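Local coordinates for protein ATP-dependent DNA helicase uvsW (Enterobacteria phage T4, PDB 2OCA) that couples ATP hydrolysis to 3'-5' unwinding of duplex DNA, driving Holliday junction branch migration and helping to reorganise stalled replication forks during phage recombination and repair, at residues A[347-352]-A[416-421]; A[351-356]-A[401-406]; A[420-425]-A[449-454]. The protein carries 1 engineered substitution. One frame throughout, in Å; residues are numbered along the deposited sequence.

Interaction 1: residues A[347-352]-A[416-421]; sequences DENAFV and NLHHVV
Ala350, Phe351 and Val352 pair in parallel register with His419, Val420 and Val421, the strands 349-352 and 417-421 running 22° apart. The ladder is carried by Phe351 N to His419 O (2.8 Å) and by Val421 N to Phe351 O, the latter nearly straight. At its start Asn349 O takes two donors, His419 N at 3.0 Å and His418 N at 3.2 Å.

The Asn349 side chain ties down the entry to the second strand. Its ND2 gives a hydrogen bond of 3.0 Å to Asn416 O, which lies in the amide plane of Asn349. ND2 also donates to Gly396 O, and OD1 accepts from Ile399 N, so both ends of the amide are engaged and its rotation is fixed. Beside it, Glu348 CG makes an off-centre CH-pi contact with the His418 ring, 4.2 Å from the centroid.

Leu417 starts out pointing away from strand 349-352. With CG roughly anti to the backbone N (chi1 -155°), its two methyls turn back: CD2 sits over one face of the Phe351 ring, 3.9 Å from the centroid, while CD1 meets Phe351 CD1. Val352 and Val421 project from the other face of the sheet, against helix 330-344. These are the third and fourth strands of a seven-stranded parallel sheet between helices, as in the C-terminal RecA-like domain of superfamily 2 helicases.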
loop_
_atom_site.group_PDB
_atom_site.type_symbol
_atom_site.label_atom_id
_atom_site.label_comp_id
_atom_site.label_asym_id
_atom_site.label_seq_id
_atom_site.Cartn_x
_atom_site.Cartn_y
_atom_site.Cartn_z
ATOM N N ASP A 347 -9.933 16.485 10.665
ATOM C CA ASP A 347 -9.029 17.251 11.510
ATOM C C ASP A 347 -7.698 17.458 10.810
ATOM O O ASP A 347 -6.638 17.341 11.416
ATOM C CB ASP A 347 -8.819 16.535 12.845
ATOM C CG ASP A 347 -10.121 16.333 13.605
ATOM O OD1 ASP A 347 -10.782 17.343 13.935
ATOM O OD2 ASP A 347 -10.487 15.166 13.865
ATOM N N GLU A 348 -7.768 17.757 9.519
ATOM C CA GLU A 348 -6.577 17.999 8.720
ATOM C C GLU A 348 -6.700 19.330 8.000
ATOM O O GLU A 348 -7.803 19.788 7.715
ATOM C CB GLU A 348 -6.375 16.873 7.710
ATOM C CG GLU A 348 -5.931 15.576 8.352
ATOM C CD GLU A 348 -5.712 14.467 7.342
ATOM O OE1 GLU A 348 -6.696 14.051 6.690
ATOM O OE2 GLU A 348 -4.556 14.010 7.203
ATOM N N ASN A 349 -5.564 19.947 7.707
ATOM C CA ASN A 349 -5.546 21.240 7.042
ATOM C C ASN A 349 -5.346 21.136 5.536
ATOM O O ASN A 349 -4.493 20.385 5.059
ATOM C CB ASN A 349 -4.452 22.114 7.657
ATOM C CG ASN A 349 -4.511 22.137 9.172
ATOM O OD1 ASN A 349 -5.565 22.394 9.763
ATOM N ND2 ASN A 349 -3.376 21.868 9.811
ATOM N N ALA A 350 -6.136 21.909 4.796
ATOM C CA ALA A 350 -6.076 21.921 3.339
ATOM C C ALA A 350 -5.854 23.318 2.766
ATOM O O ALA A 350 -6.308 24.315 3.316
ATOM C CB ALA A 350 -7.361 21.321 2.762
ATOM N N PHE A 351 -5.154 23.359 1.641
ATOM C CA PHE A 351 -4.839 24.584 0.914
ATOM C C PHE A 351 -5.533 24.487 -0.444
ATOM O O PHE A 351 -5.259 23.569 -1.214
ATOM C CB PHE A 351 -3.335 24.652 0.666
ATOM C CG PHE A 351 -2.641 25.791 1.342
ATOM C CD1 PHE A 351 -2.874 26.076 2.683
ATOM C CD2 PHE A 351 -1.684 26.535 0.652
ATOM C CE1 PHE A 351 -2.155 27.087 3.333
ATOM C CE2 PHE A 351 -0.962 27.543 1.284
ATOM C CZ PHE A 351 -1.196 27.822 2.629
ATOM N N VAL A 352 -6.441 25.405 -0.741
ATOM C CA VAL A 352 -7.090 25.375 -2.042
ATOM C C VAL A 352 -6.435 26.449 -2.904
ATOM O O VAL A 352 -6.589 27.641 -2.660
ATOM C CB VAL A 352 -8.595 25.636 -1.937
ATOM C CG1 VAL A 352 -9.212 25.681 -3.327
ATOM C CG2 VAL A 352 -9.242 24.544 -1.116
ATOM N N ASN A 416 1.695 22.600 9.502
ATOM C CA ASN A 416 0.718 21.512 9.451
ATOM C C ASN A 416 -0.040 21.292 8.146
ATOM O O ASN A 416 -1.159 20.781 8.173
ATOM C CB ASN A 416 -0.313 21.678 10.563
ATOM C CG ASN A 416 0.227 21.296 11.915
ATOM O OD1 ASN A 416 0.821 20.229 12.078
ATOM N ND2 ASN A 416 0.010 22.158 12.904
ATOM N N LEU A 417 0.551 21.644 7.010
ATOM C CA LEU A 417 -0.151 21.468 5.746
ATOM C C LEU A 417 -0.255 20.014 5.288
ATOM O O LEU A 417 0.732 19.414 4.865
ATOM C CB LEU A 417 0.507 22.308 4.654
ATOM C CG LEU A 417 -0.471 22.659 3.532
ATOM C CD1 LEU A 417 -1.729 23.279 4.132
ATOM C CD2 LEU A 417 0.186 23.608 2.546
ATOM N N HIS A 418 -1.465 19.466 5.365
ATOM C CA HIS A 418 -1.730 18.081 4.977
ATOM C C HIS A 418 -2.150 17.944 3.518
ATOM O O HIS A 418 -1.801 16.969 2.854
ATOM C CB HIS A 418 -2.839 17.488 5.855
ATOM C CG HIS A 418 -2.648 17.737 7.317
ATOM N ND1 HIS A 418 -1.552 17.276 8.017
ATOM C CD2 HIS A 418 -3.394 18.433 8.208
ATOM C CE1 HIS A 418 -1.630 17.683 9.271
ATOM N NE2 HIS A 418 -2.740 18.387 9.414
ATOM N N HIS A 419 -2.903 18.919 3.019
ATOM C CA HIS A 419 -3.384 18.866 1.648
ATOM C C HIS A 419 -3.267 20.160 0.860
ATOM O O HIS A 419 -3.373 21.256 1.406
ATOM C CB HIS A 419 -4.839 18.431 1.646
ATOM C CG HIS A 419 -5.080 17.153 2.383
ATOM N ND1 HIS A 419 -4.922 15.915 1.800
ATOM C CD2 HIS A 419 -5.454 16.923 3.662
ATOM C CE1 HIS A 419 -5.191 14.977 2.687
ATOM N NE2 HIS A 419 -5.516 15.561 3.826
ATOM N N VAL A 420 -3.040 20.013 -0.438
ATOM C CA VAL A 420 -2.951 21.141 -1.355
ATOM C C VAL A 420 -3.815 20.742 -2.550
ATOM O O VAL A 420 -3.519 19.776 -3.250
ATOM C CB VAL A 420 -1.496 21.396 -1.815
ATOM C CG1 VAL A 420 -1.453 22.544 -2.804
ATOM C CG2 VAL A 420 -0.630 21.723 -0.616
ATOM N N VAL A 421 -4.902 21.475 -2.754
ATOM C CA VAL A 421 -5.826 21.203 -3.850
ATOM C C VAL A 421 -5.648 22.205 -4.977
ATOM O O VAL A 421 -5.991 23.372 -4.824
ATOM C CB VAL A 421 -7.288 21.284 -3.368
ATOM C CG1 VAL A 421 -8.230 20.891 -4.487
ATOM C CG2 VAL A 421 -7.476 20.402 -2.148
#

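Interaction 2: residues A[351-356]-A[401-406]; sequences FVMFKH and IVASYG
The Phe354 ring turns one face to the end of strand 401-404: Ser404 CA stands 4.1 Å above the ring plane, over its centre, and Ser404 N is on this face too. At the rim, Val402 CG1 comes within 3.5 Å of Phe354 CD1, and Val402 O and His356 N lie at the edge in the ring plane. The Phe354 torsion explains this, for CG sits between the backbone N and the carbonyl carbon (chi1 69°), and a side chain that leaves its strand pointing away swings back across its neighbour.

The Tyr405 ring receives Met353 over one face, with CB 3.9 Å from the ring centroid. Met353 then bends at chi2 and chi3, which leaves SD in an oblique Met-aromatic contact 5.2 Å from the same centroid, while CE continues to Ala403 CB at 4.3 Å. Phe351 and Ile401 lie side by side and point the same way; Ile401 CG1 approaches the ring obliquely at CD1 and CE1.

The backbones carrying these side chains run parallel, 30° apart. Val352 N bonds Ile401 O at 2.9 Å, Ala403 N bonds Val352 O, and Phe354 N reaches Ala403 O at 3.1 Å. A weak last bond, Tyr405 N to Phe354 O at 3.4 Å, carries the pairing into the start of helix 405-410, which Ser404 N-caps through a weak bond from Val407 N to its OG.

Tyr405 OH is hydrogen-bonded to His424 O, beyond the end of strand 417-422. Met353 packs on Val420 and Leu422 of that strand, Ile401 and Ala403 on Val377 of strand 374-377, and Val352, on the opposite face of the sheet, rests on helix 330-344.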
loop_
_atom_site.group_PDB
_atom_site.type_symbol
_atom_site.label_atom_id
_atom_site.label_comp_id
_atom_site.label_asym_id
_atom_site.label_seq_id
_atom_site.Cartn_x
_atom_site.Cartn_y
_atom_site.Cartn_z
ATOM N N PHE A 351 -5.154 23.359 1.641
ATOM C CA PHE A 351 -4.839 24.584 0.914
ATOM C C PHE A 351 -5.533 24.487 -0.444
ATOM O O PHE A 351 -5.259 23.569 -1.214
ATOM C CB PHE A 351 -3.335 24.652 0.666
ATOM C CG PHE A 351 -2.641 25.791 1.342
ATOM C CD1 PHE A 351 -2.874 26.076 2.683
ATOM C CD2 PHE A 351 -1.684 26.535 0.652
ATOM C CE1 PHE A 351 -2.155 27.087 3.333
ATOM C CE2 PHE A 351 -0.962 27.543 1.284
ATOM C CZ PHE A 351 -1.196 27.822 2.629
ATOM N N VAL A 352 -6.441 25.405 -0.741
ATOM C CA VAL A 352 -7.090 25.375 -2.042
ATOM C C VAL A 352 -6.435 26.449 -2.904
ATOM O O VAL A 352 -6.589 27.641 -2.660
ATOM C CB VAL A 352 -8.595 25.636 -1.937
ATOM C CG1 VAL A 352 -9.212 25.681 -3.327
ATOM C CG2 VAL A 352 -9.242 24.544 -1.116
ATOM N N MET A 353 -5.685 26.016 -3.908
ATOM C CA MET A 353 -4.993 26.941 -4.784
ATOM C C MET A 353 -5.858 27.420 -5.923
ATOM O O MET A 353 -6.497 26.628 -6.609
ATOM C CB MET A 353 -3.741 26.289 -5.376
ATOM C CG MET A 353 -2.778 25.722 -4.357
ATOM S SD MET A 353 -2.166 26.970 -3.226
ATOM C CE MET A 353 -3.444 26.908 -1.933
ATOM N N PHE A 354 -5.868 28.728 -6.125
ATOM C CA PHE A 354 -6.621 29.315 -7.218
ATOM C C PHE A 354 -5.770 30.407 -7.856
ATOM O O PHE A 354 -4.802 30.888 -7.262
ATOM C CB PHE A 354 -7.941 29.909 -6.729
ATOM C CG PHE A 354 -7.776 31.119 -5.877
ATOM C CD1 PHE A 354 -7.883 31.028 -4.495
ATOM C CD2 PHE A 354 -7.495 32.357 -6.453
ATOM C CE1 PHE A 354 -7.716 32.154 -3.695
ATOM C CE2 PHE A 354 -7.324 33.489 -5.664
ATOM C CZ PHE A 354 -7.435 33.390 -4.280
ATOM N N LYS A 355 -6.134 30.789 -9.072
ATOM C CA LYS A 355 -5.414 31.824 -9.790
ATOM C C LYS A 355 -6.209 33.134 -9.811
ATOM O O LYS A 355 -5.722 34.165 -9.354
ATOM C CB LYS A 355 -5.130 31.356 -11.215
ATOM C CG LYS A 355 -4.425 32.380 -12.064
ATOM C CD LYS A 355 -4.328 31.911 -13.503
ATOM C CE LYS A 355 -3.662 32.957 -14.384
ATOM N NZ LYS A 355 -3.616 32.538 -15.814
ATOM N N HIS A 356 -7.436 33.091 -10.320
ATOM C CA HIS A 356 -8.269 34.289 -10.393
ATOM C C HIS A 356 -9.154 34.495 -9.169
ATOM O O HIS A 356 -9.843 33.580 -8.727
ATOM C CB HIS A 356 -9.124 34.263 -11.665
ATOM C CG HIS A 356 -8.320 34.248 -12.930
ATOM N ND1 HIS A 356 -8.030 33.090 -13.616
ATOM C CD2 HIS A 356 -7.712 35.249 -13.609
ATOM C CE1 HIS A 356 -7.278 33.375 -14.665
ATOM N NE2 HIS A 356 -7.071 34.679 -14.682
ATOM N N ILE A 401 -7.677 26.736 4.036
ATOM C CA ILE A 401 -7.255 28.066 3.660
ATOM C C ILE A 401 -7.249 28.163 2.138
ATOM O O ILE A 401 -6.613 27.360 1.456
ATOM C CB ILE A 401 -5.866 28.400 4.276
ATOM C CG1 ILE A 401 -4.877 28.799 3.190
ATOM C CG2 ILE A 401 -5.363 27.232 5.096
ATOM C CD1 ILE A 401 -5.099 30.195 2.678
ATOM N N VAL A 402 -7.997 29.137 1.622
ATOM C CA VAL A 402 -8.111 29.389 0.187
ATOM C C VAL A 402 -7.127 30.485 -0.218
ATOM O O VAL A 402 -7.351 31.654 0.068
ATOM C CB VAL A 402 -9.519 29.864 -0.161
ATOM C CG1 VAL A 402 -9.632 30.098 -1.649
ATOM C CG2 VAL A 402 -10.530 28.850 0.303
ATOM N N ALA A 403 -6.042 30.117 -0.888
ATOM C CA ALA A 403 -5.051 31.109 -1.278
ATOM C C ALA A 403 -4.697 31.050 -2.752
ATOM O O ALA A 403 -5.120 30.146 -3.459
ATOM C CB ALA A 403 -3.796 30.935 -0.442
ATOM N N SER A 404 -3.925 32.029 -3.211
ATOM C CA SER A 404 -3.507 32.071 -4.602
ATOM C C SER A 404 -2.083 31.530 -4.675
ATOM O O SER A 404 -1.371 31.523 -3.669
ATOM C CB SER A 404 -3.550 33.502 -5.136
ATOM O OG SER A 404 -2.477 34.264 -4.625
ATOM N N TYR A 405 -1.669 31.077 -5.858
ATOM C CA TYR A 405 -0.327 30.525 -6.020
ATOM C C TYR A 405 0.718 31.531 -5.589
ATOM O O TYR A 405 1.796 31.150 -5.125
ATOM C CB TYR A 405 -0.068 30.095 -7.470
ATOM C CG TYR A 405 -0.922 28.926 -7.933
ATOM C CD1 TYR A 405 -2.051 29.128 -8.732
ATOM C CD2 TYR A 405 -0.608 27.619 -7.561
ATOM C CE1 TYR A 405 -2.845 28.059 -9.149
ATOM C CE2 TYR A 405 -1.398 26.542 -7.973
ATOM C CZ TYR A 405 -2.512 26.771 -8.766
ATOM O OH TYR A 405 -3.295 25.711 -9.171
ATOM N N GLY A 406 0.392 32.812 -5.737
ATOM C CA GLY A 406 1.321 33.855 -5.347
ATOM C C GLY A 406 1.589 33.804 -3.858
ATOM O O GLY A 406 2.713 33.567 -3.419
#

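Interaction 3: residues A[420-425]-A[449-454]; sequences VVLAHG and ATVWDL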
loop_
_atom_site.group_PDB
_atom_site.type_symbol
_atom_site.label_atom_id
_atom_site.label_comp_id
_atom_site.label_asym_id
_atom_site.label_seq_id
_atom_site.Cartn_x
_atom_site.Cartn_y
_atom_site.Cartn_z
ATOM N N VAL A 420 -3.040 20.013 -0.438
ATOM C CA VAL A 420 -2.951 21.141 -1.355
ATOM C C VAL A 420 -3.815 20.742 -2.550
ATOM O O VAL A 420 -3.519 19.776 -3.250
ATOM C CB VAL A 420 -1.496 21.396 -1.815
ATOM C CG1 VAL A 420 -1.453 22.544 -2.804
ATOM C CG2 VAL A 420 -0.630 21.723 -0.616
ATOM N N VAL A 421 -4.902 21.475 -2.754
ATOM C CA VAL A 421 -5.826 21.203 -3.850
ATOM C C VAL A 421 -5.648 22.205 -4.977
ATOM O O VAL A 421 -5.991 23.372 -4.824
ATOM C CB VAL A 421 -7.288 21.284 -3.368
ATOM C CG1 VAL A 421 -8.230 20.891 -4.487
ATOM C CG2 VAL A 421 -7.476 20.402 -2.148
ATOM N N LEU A 422 -5.112 21.756 -6.104
ATOM C CA LEU A 422 -4.917 22.642 -7.246
ATOM C C LEU A 422 -6.268 22.842 -7.926
ATOM O O LEU A 422 -6.690 22.018 -8.731
ATOM C CB LEU A 422 -3.930 22.025 -8.234
ATOM C CG LEU A 422 -2.598 21.545 -7.663
ATOM C CD1 LEU A 422 -1.701 21.043 -8.790
ATOM C CD2 LEU A 422 -1.930 22.689 -6.908
ATOM N N ALA A 423 -6.946 23.937 -7.600
ATOM C CA ALA A 423 -8.257 24.212 -8.176
ATOM C C ALA A 423 -8.123 24.787 -9.576
ATOM O O ALA A 423 -9.090 24.815 -10.338
ATOM C CB ALA A 423 -9.026 25.166 -7.289
ATOM N N HIS A 424 -6.927 25.258 -9.906
ATOM C CA HIS A 424 -6.684 25.803 -11.227
ATOM C C HIS A 424 -5.577 24.962 -11.844
ATOM O O HIS A 424 -4.387 25.242 -11.675
ATOM C CB HIS A 424 -6.240 27.263 -11.153
ATOM C CG HIS A 424 -6.273 27.966 -12.476
ATOM N ND1 HIS A 424 -7.400 28.597 -12.957
ATOM C CD2 HIS A 424 -5.326 28.105 -13.434
ATOM C CE1 HIS A 424 -7.146 29.097 -14.154
ATOM N NE2 HIS A 424 -5.895 28.812 -14.467
ATOM N N GLY A 425 -5.993 23.912 -12.547
ATOM C CA GLY A 425 -5.055 23.021 -13.194
ATOM C C GLY A 425 -3.914 23.771 -13.839
ATOM O O GLY A 425 -4.107 24.819 -14.458
ATOM N N ALA A 449 2.663 15.695 2.768
ATOM C CA ALA A 449 1.410 16.276 2.340
ATOM C C ALA A 449 1.038 15.666 0.994
ATOM O O ALA A 449 1.903 15.270 0.210
ATOM C CB ALA A 449 1.556 17.784 2.214
ATOM N N THR A 450 -0.258 15.579 0.737
ATOM C CA THR A 450 -0.730 15.041 -0.524
ATOM C C THR A 450 -1.312 16.172 -1.381
ATOM O O THR A 450 -2.094 17.002 -0.900
ATOM C CB THR A 450 -1.789 13.943 -0.297
ATOM O OG1 THR A 450 -2.854 14.095 -1.245
ATOM C CG2 THR A 450 -2.339 14.019 1.113
ATOM N N VAL A 451 -0.899 16.206 -2.646
ATOM C CA VAL A 451 -1.354 17.210 -3.596
ATOM C C VAL A 451 -2.442 16.647 -4.492
ATOM O O VAL A 451 -2.244 15.644 -5.167
ATOM C CB VAL A 451 -0.204 17.678 -4.497
ATOM C CG1 VAL A 451 -0.724 18.635 -5.550
ATOM C CG2 VAL A 451 0.868 18.328 -3.658
ATOM N N TRP A 452 -3.589 17.301 -4.510
ATOM C CA TRP A 452 -4.682 16.848 -5.352
ATOM C C TRP A 452 -4.658 17.546 -6.695
ATOM O O TRP A 452 -5.042 18.704 -6.806
ATOM C CB TRP A 452 -6.007 17.108 -4.663
ATOM C CG TRP A 452 -6.067 16.434 -3.352
ATOM C CD1 TRP A 452 -5.440 16.817 -2.199
ATOM C CD2 TRP A 452 -6.778 15.236 -3.045
ATOM N NE1 TRP A 452 -5.723 15.934 -1.192
ATOM C CE2 TRP A 452 -6.545 14.950 -1.682
ATOM C CE3 TRP A 452 -7.590 14.369 -3.792
ATOM C CZ2 TRP A 452 -7.097 13.838 -1.044
ATOM C CZ3 TRP A 452 -8.135 13.267 -3.166
ATOM C CH2 TRP A 452 -7.886 13.009 -1.800
ATOM N N ASP A 453 -4.188 16.833 -7.711
ATOM C CA ASP A 453 -4.119 17.376 -9.055
ATOM C C ASP A 453 -5.426 17.064 -9.793
ATOM O O ASP A 453 -5.664 15.927 -10.194
ATOM C CB ASP A 453 -2.916 16.776 -9.794
ATOM C CG ASP A 453 -2.845 17.213 -11.246
ATOM O OD1 ASP A 453 -3.505 18.223 -11.589
ATOM O OD2 ASP A 453 -2.129 16.551 -12.040
ATOM N N LEU A 454 -6.270 18.075 -9.961
ATOM C CA LEU A 454 -7.546 17.883 -10.633
ATOM C C LEU A 454 -7.433 17.994 -12.151
ATOM O O LEU A 454 -6.949 18.986 -12.698
ATOM C CB LEU A 454 -8.576 18.883 -10.105
ATOM C CG LEU A 454 -8.668 19.010 -8.574
ATOM C CD1 LEU A 454 -9.744 20.027 -8.219
ATOM C CD2 LEU A 454 -8.990 17.660 -7.923
#
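Trp452, on strand 450-454, is the parallel partner of Val421 on the neighbouring strand, and its side chain can be followed outward from CB. This atom is 3.9 Å from Val420 O, the same carbonyl that accepts the Trp452 backbone N. The CG branch is anti to the carbonyl carbon (chi1 -58°), which turns the CD1 and NE1 edge of the indole toward strand 417-422 and carries the six-membered ring away from it. CD1 meets Val421 CG2 at 4.1 Å, and Val420 O stays at the ring edge, in its plane. Next comes NE1, hydrogen-bonded to His419 ND1, with the two rings meeting at about 45°. Thr450 OG1 stands over one indole face, offset toward the rim. The side chain also packs on Asn300 and Ile302 of strand 298-305 and on Leu343 of helix 330-344.

The backbones are parallel, 13° apart. Val420 N bonds Thr450 O at 3.2 Å, Trp452 N bonds Val420 O at 2.8 Å, and Leu422 N bonds Trp452 O at 3.1 Å.

Leu454 shares the Trp452 face, its CD1 4.1 Å from Val421 CG1 and its CG beside Leu422 O. On the reverse face Leu422 CG meets Val451 CG1, also at 4.1 Å, and Val420 and Val451 pack against Ile436 of helix 431-440. Asp453 points to this side as well; its carboxylate is held from outside, by a salt bridge to Arg484 and a hydrogen bond from Tyr488.

The two strands and helix 431-440 form a beta-alpha-beta crossover, the repeating unit of the RecA-like fold. Helix 431-440 probably carries motif VI of superfamily 2 helicases.

Overall arrangement
All three contacts lie in the parallel sheet of the C-terminal RecA-like domain and join consecutive neighbours across it, in the order 400-404, 349-354, 417-422, 450-457. Interactions 1 and 2 share strand 349-354, which is thus paired on both edges; interactions 1 and 3 share strand 417-422. Each is largely buried, though interaction 2 reaches the exposed Lys355. Interaction 1 is polar where its strands begin, with the Asn349 amide tying strand 349-354 to Asn416 at the entry to strand 417-422. Interaction 2, at the C-terminal ends, relies on aromatic rings and a helix start. Interaction 3 is mostly aliphatic, with one indole. A side chain of interaction 2 reaches the loop of interaction 3.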